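Local structure of SorB (Sorangium cellulosum, 6B2V) at residues Ala66-Ala71 with Ala83-Ala88; His252-Ala257 with Ala282-Thr287. The protein carries in module nine a pyran synthase domain that probably closes a pyran ring in the growing polyketide of the antibiotic sorangicin. All blocks are in the same frame, centred on the assembly; numbering follows the deposited sequence.

Overall arrangement
The pyran synthase domain is consistent with a double hotdog, as in polyketide dehydratases. Contact 1 lies in the predicted N-terminal fold, where helix 64-77 packs on strand 82-90. Contact 2 lies in the predicted C-terminal fold, between strands 250-255 and 279-289. The centres of the two contacts are about 16 Å apart. Strand 232-241 runs between strands 82-90 and 279-289 and is antiparallel to both. The contacts also touch directly: L68 CD1 of contact 1 meets F283 CE2 of contact 2 at 4.3 Å, as plain packing across the two folds. Contact 1 is buried and apolar. Contact 2 is at the surface and brings two arginines together.

Contact 1 (Ala66-Ala71 with Ala83-Ala88); sequences AYLEMA and AGIRNA
L68 of helix 64-77 packs against I85 and A88 of strand 82-90. One methyl of L68 does most of the touching. Its CD2 lies 3.9 Å from I85 CD1 and 4.1 Å from A88 CB, and the I85 branch methyl CG2 is also 4.1 Å from L68 CD2. The I85 chain is extended at its end (chi2 169°). This reaches CD1 out to the helix, where it meets L68 CD2 and also lies 3.8 Å from L68 O. The two side chains cross at a slant.

Y116 of strand 113-120 touches L68, A71, I85 and A88, so one residue contacts both sides of the join. The strand is shaped by two bulges. A83 and G84 form a classic bulge facing V131, and N87 and A88 form a G1 bulge facing L236. I85 and A88 both point their CB atoms at the helix, with the corner at N87 between them. Helix 64-77 also meets strands 101-110, 113-120 and 123-132, consistent with the central helix of a hotdog fold, wrapped by the sheet. The join is apolar apart from the L68 carbonyl oxygen that I85 CD1 touches, so it rests on shape and burial of apolar surface.

Contact 2 (His252-Ala257 with Ala282-Thr287); sequences HARRAA and AFRGLT
R254 and R284 bring their guanidinium groups edge to edge. R254 NH1 lies 3.2 Å from R284 NH1, and each nitrogen sits at the edge of the other group, near its plane. The two planes are 44° apart. Both atoms are donors, so this is a close approach of like charges and not a bond. The routes to it differ. R254 starts with CG between its backbone N and carbonyl carbon (chi1 63°), then runs extended to NE. R284 bends at both chi2 and chi3, which turns its guanidinium toward R254.

Acidic residues of strand 267-273 probably ease the repulsion. D271 makes a long, weak ion pair with R254 NH1, and D269 a similar weak one with R284 NH2. D269 also accepts a hydrogen bond from G285 N. That glycine has positive phi and forms a G1 bulge with L286, facing Y268.

The strands belong to the predicted C-terminal hotdog fold, with the arginine pair at its surface. Strand 267-273 lies between the two contact strands and is antiparallel to both, so the arginines reach each other across it. Helix 207-225 packs on the sheet face bearing A253, F283 and L286, while F283 and L286 also touch strand 232-241.

Contact 1 (Ala66-Ala71 with Ala83-Ala88)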
loop_
_atom_site.group_PDB
_atom_site.type_symbol
_atom_site.label_atom_id
_atom_site.label_comp_id
_atom_site.label_asym_id
_atom_site.label_seq_id
_atom_site.Cartn_x
_atom_site.Cartn_y
_atom_site.Cartn_z
ATOM N N ALA A 66 -1.976 -4.752 2.045
ATOM C CA ALA A 66 -2.745 -5.942 1.702
ATOM C C ALA A 66 -4.241 -5.710 1.778
ATOM O O ALA A 66 -4.962 -6.348 1.119
ATOM C CB ALA A 66 -2.329 -7.156 2.495
ATOM N N TYR A 67 -4.676 -4.791 2.632
ATOM C CA TYR A 67 -6.089 -4.477 2.708
ATOM C C TYR A 67 -6.577 -3.846 1.427
ATOM O O TYR A 67 -7.695 -4.009 1.052
ATOM C CB TYR A 67 -6.388 -3.561 3.896
ATOM C CG TYR A 67 -6.146 -4.159 5.286
ATOM C CD1 TYR A 67 -7.042 -5.025 5.839
ATOM C CD2 TYR A 67 -5.099 -3.764 6.039
ATOM C CE1 TYR A 67 -6.832 -5.550 7.080
ATOM C CE2 TYR A 67 -4.875 -4.281 7.274
ATOM C CZ TYR A 67 -5.741 -5.165 7.806
ATOM O OH TYR A 67 -5.500 -5.616 9.055
ATOM N N LEU A 68 -5.733 -3.026 0.828
ATOM C CA LEU A 68 -6.067 -2.366 -0.398
ATOM C C LEU A 68 -6.231 -3.390 -1.487
ATOM O O LEU A 68 -7.110 -3.319 -2.245
ATOM C CB LEU A 68 -4.997 -1.353 -0.810
ATOM C CG LEU A 68 -4.742 -0.203 0.161
ATOM C CD1 LEU A 68 -3.621 0.684 -0.287
ATOM C CD2 LEU A 68 -5.984 0.621 0.407
ATOM N N GLU A 69 -5.305 -4.316 -1.528
ATOM C CA GLU A 69 -5.386 -5.392 -2.515
ATOM C C GLU A 69 -6.630 -6.276 -2.289
ATOM O O GLU A 69 -7.251 -6.683 -3.195
ATOM C CB GLU A 69 -4.084 -6.223 -2.527
ATOM C CG GLU A 69 -4.084 -7.492 -3.392
ATOM C CD GLU A 69 -4.084 -7.247 -4.885
ATOM O OE1 GLU A 69 -3.880 -6.162 -5.318
ATOM O OE2 GLU A 69 -4.295 -8.209 -5.585
ATOM N N MET A 70 -6.954 -6.551 -1.045
ATOM C CA MET A 70 -8.116 -7.349 -0.736
ATOM C C MET A 70 -9.403 -6.662 -1.188
ATOM O O MET A 70 -10.233 -7.280 -1.781
ATOM C CB MET A 70 -8.172 -7.666 0.764
ATOM C CG MET A 70 -9.323 -8.579 1.130
ATOM S SD MET A 70 -9.321 -8.830 2.929
ATOM C CE MET A 70 -10.609 -10.067 3.091
ATOM N N ALA A 71 -9.522 -5.383 -0.901
ATOM C CA ALA A 71 -10.685 -4.665 -1.313
ATOM C C ALA A 71 -10.830 -4.629 -2.833
ATOM O O ALA A 71 -11.872 -4.829 -3.328
ATOM C CB ALA A 71 -10.645 -3.267 -0.776
ATOM N N ALA A 83 -10.700 1.738 -10.750
ATOM C CA ALA A 83 -9.687 2.669 -11.142
ATOM C C ALA A 83 -8.743 3.034 -10.030
ATOM O O ALA A 83 -7.659 3.452 -10.259
ATOM C CB ALA A 83 -10.340 3.938 -11.670
ATOM N N GLY A 84 -9.223 2.900 -8.819
ATOM C CA GLY A 84 -8.438 3.270 -7.681
ATOM C C GLY A 84 -9.197 3.234 -6.390
ATOM O O GLY A 84 -10.270 2.755 -6.345
ATOM N N ILE A 85 -8.533 3.734 -5.354
ATOM C CA ILE A 85 -9.039 3.808 -4.002
ATOM C C ILE A 85 -8.873 5.213 -3.458
ATOM O O ILE A 85 -7.932 5.815 -3.672
ATOM C CB ILE A 85 -8.370 2.753 -3.095
ATOM C CG1 ILE A 85 -8.933 1.379 -3.398
ATOM C CG2 ILE A 85 -8.595 3.014 -1.609
ATOM C CD1 ILE A 85 -8.198 0.233 -2.767
ATOM N N ARG A 86 -9.884 5.705 -2.774
ATOM C CA ARG A 86 -9.822 7.017 -2.164
ATOM C C ARG A 86 -10.156 6.923 -0.675
ATOM O O ARG A 86 -10.837 6.054 -0.269
ATOM C CB ARG A 86 -10.786 8.024 -2.818
ATOM C CG ARG A 86 -10.287 8.600 -4.117
ATOM C CD ARG A 86 -11.222 9.577 -4.791
ATOM N NE ARG A 86 -11.505 10.627 -3.894
ATOM C CZ ARG A 86 -12.701 10.868 -3.422
ATOM N NH1 ARG A 86 -13.716 10.146 -3.815
ATOM N NH2 ARG A 86 -12.873 11.833 -2.564
ATOM N N ASN A 87 -9.600 7.841 0.078
ATOM C CA ASN A 87 -9.925 7.937 1.482
ATOM C C ASN A 87 -9.782 6.661 2.283
ATOM O O ASN A 87 -10.638 6.300 3.012
ATOM C CB ASN A 87 -11.326 8.511 1.631
ATOM C CG ASN A 87 -11.453 9.872 1.051
ATOM O OD1 ASN A 87 -10.535 10.618 0.981
ATOM N ND2 ASN A 87 -12.636 10.205 0.679
ATOM N N ALA A 88 -8.651 6.006 2.123
ATOM C CA ALA A 88 -8.361 4.824 2.862
ATOM C C ALA A 88 -7.929 5.190 4.282
ATOM O O ALA A 88 -7.315 6.178 4.481
ATOM C CB ALA A 88 -7.277 4.030 2.171
#

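Contact 2 (His252-Ala257 with Ala282-Thr287)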
loop_
_atom_site.group_PDB
_atom_site.type_symbol
_atom_site.label_atom_id
_atom_site.label_comp_id
_atom_site.label_asym_id
_atom_site.label_seq_id
_atom_site.Cartn_x
_atom_site.Cartn_y
_atom_site.Cartn_z
ATOM N N HIS A 252 9.515 6.928 -5.971
ATOM C CA HIS A 252 9.732 8.342 -5.780
ATOM C C HIS A 252 8.738 8.878 -4.776
ATOM O O HIS A 252 7.634 8.993 -5.059
ATOM C CB HIS A 252 9.550 9.065 -7.104
ATOM C CG HIS A 252 9.820 10.539 -7.036
ATOM N ND1 HIS A 252 9.090 11.467 -7.732
ATOM C CD2 HIS A 252 10.721 11.236 -6.317
ATOM C CE1 HIS A 252 9.542 12.668 -7.444
ATOM N NE2 HIS A 252 10.564 12.548 -6.620
ATOM N N ALA A 253 9.263 9.228 -3.619
ATOM C CA ALA A 253 8.509 9.763 -2.507
ATOM C C ALA A 253 8.936 11.171 -2.137
ATOM O O ALA A 253 10.064 11.492 -2.161
ATOM C CB ALA A 253 8.773 8.913 -1.271
ATOM N N ARG A 254 8.061 11.930 -1.364
ATOM C CA ARG A 254 8.125 13.367 -1.399
ATOM C C ARG A 254 6.965 13.937 -0.595
ATOM O O ARG A 254 5.988 13.339 -0.414
ATOM C CB ARG A 254 8.072 13.913 -2.862
ATOM C CG ARG A 254 6.809 13.608 -3.604
ATOM C CD ARG A 254 6.843 14.077 -5.060
ATOM N NE ARG A 254 5.578 13.796 -5.711
ATOM C CZ ARG A 254 5.259 12.640 -6.230
ATOM N NH1 ARG A 254 4.057 12.463 -6.753
ATOM N NH2 ARG A 254 6.126 11.668 -6.186
ATOM N N ARG A 255 7.454 14.817 0.316
ATOM C CA ARG A 255 6.503 15.450 1.179
ATOM C C ARG A 255 5.439 16.062 0.267
ATOM O O ARG A 255 5.756 16.656 -0.698
ATOM C CB ARG A 255 7.192 16.491 2.085
ATOM C CG ARG A 255 6.321 17.220 3.104
ATOM C CD ARG A 255 5.815 16.337 4.222
ATOM N NE ARG A 255 5.187 17.066 5.333
ATOM C CZ ARG A 255 5.840 17.601 6.334
ATOM N NH1 ARG A 255 5.177 18.245 7.252
ATOM N NH2 ARG A 255 7.139 17.526 6.429
ATOM N N ALA A 256 4.183 15.923 0.665
ATOM C CA ALA A 256 3.082 16.471 -0.068
ATOM C C ALA A 256 3.024 17.980 0.073
ATOM O O ALA A 256 3.649 18.550 0.888
ATOM C CB ALA A 256 1.794 15.853 0.407
ATOM N N ALA A 257 2.225 18.576 -0.791
ATOM C CA ALA A 257 2.025 20.016 -0.754
ATOM C C ALA A 257 1.425 20.462 0.562
ATOM O O ALA A 257 1.806 21.472 1.075
ATOM C CB ALA A 257 1.172 20.456 -1.912
ATOM N N ALA A 282 0.203 5.470 -8.302
ATOM C CA ALA A 282 0.358 6.727 -7.611
ATOM C C ALA A 282 -0.381 6.715 -6.275
ATOM O O ALA A 282 -1.574 6.557 -6.223
ATOM C CB ALA A 282 -0.163 7.874 -8.439
ATOM N N PHE A 283 0.393 6.926 -5.216
ATOM C CA PHE A 283 -0.136 7.063 -3.859
ATOM C C PHE A 283 -0.120 8.554 -3.526
ATOM O O PHE A 283 0.849 9.164 -3.550
ATOM C CB PHE A 283 0.716 6.315 -2.827
ATOM C CG PHE A 283 0.600 4.824 -2.862
ATOM C CD1 PHE A 283 1.398 4.067 -3.668
ATOM C CD2 PHE A 283 -0.261 4.179 -2.024
ATOM C CE1 PHE A 283 1.297 2.719 -3.681
ATOM C CE2 PHE A 283 -0.340 2.834 -2.021
ATOM C CZ PHE A 283 0.435 2.103 -2.848
ATOM N N ARG A 284 -1.299 9.106 -3.284
ATOM C CA ARG A 284 -1.411 10.483 -2.971
ATOM C C ARG A 284 -1.839 10.693 -1.551
ATOM O O ARG A 284 -2.798 10.173 -1.148
ATOM C CB ARG A 284 -2.488 11.149 -3.793
ATOM C CG ARG A 284 -2.439 10.900 -5.253
ATOM C CD ARG A 284 -1.245 11.483 -5.872
ATOM N NE ARG A 284 -1.226 12.898 -5.849
ATOM C CZ ARG A 284 -0.175 13.600 -6.190
ATOM N NH1 ARG A 284 0.874 12.968 -6.596
ATOM N NH2 ARG A 284 -0.195 14.920 -6.172
ATOM N N GLY A 285 -1.137 11.551 -0.868
ATOM C CA GLY A 285 -1.534 11.887 0.479
ATOM C C GLY A 285 -1.557 10.843 1.541
ATOM O O GLY A 285 -2.537 10.625 2.177
ATOM N N LEU A 286 -0.422 10.202 1.705
ATOM C CA LEU A 286 -0.224 9.174 2.721
ATOM C C LEU A 286 0.347 9.751 4.009
ATOM O O LEU A 286 1.280 10.455 3.987
ATOM C CB LEU A 286 0.776 8.135 2.228
ATOM C CG LEU A 286 1.226 7.122 3.255
ATOM C CD1 LEU A 286 0.176 6.065 3.537
ATOM C CD2 LEU A 286 2.525 6.438 2.847
ATOM N N THR A 287 -0.340 9.458 5.106
ATOM C CA THR A 287 0.093 9.802 6.434
ATOM C C THR A 287 0.362 8.501 7.221
ATOM O O THR A 287 -0.461 7.700 7.340
ATOM C CB THR A 287 -0.950 10.680 7.177
ATOM O OG1 THR A 287 -1.165 11.896 6.483
ATOM C CG2 THR A 287 -0.459 10.995 8.570
#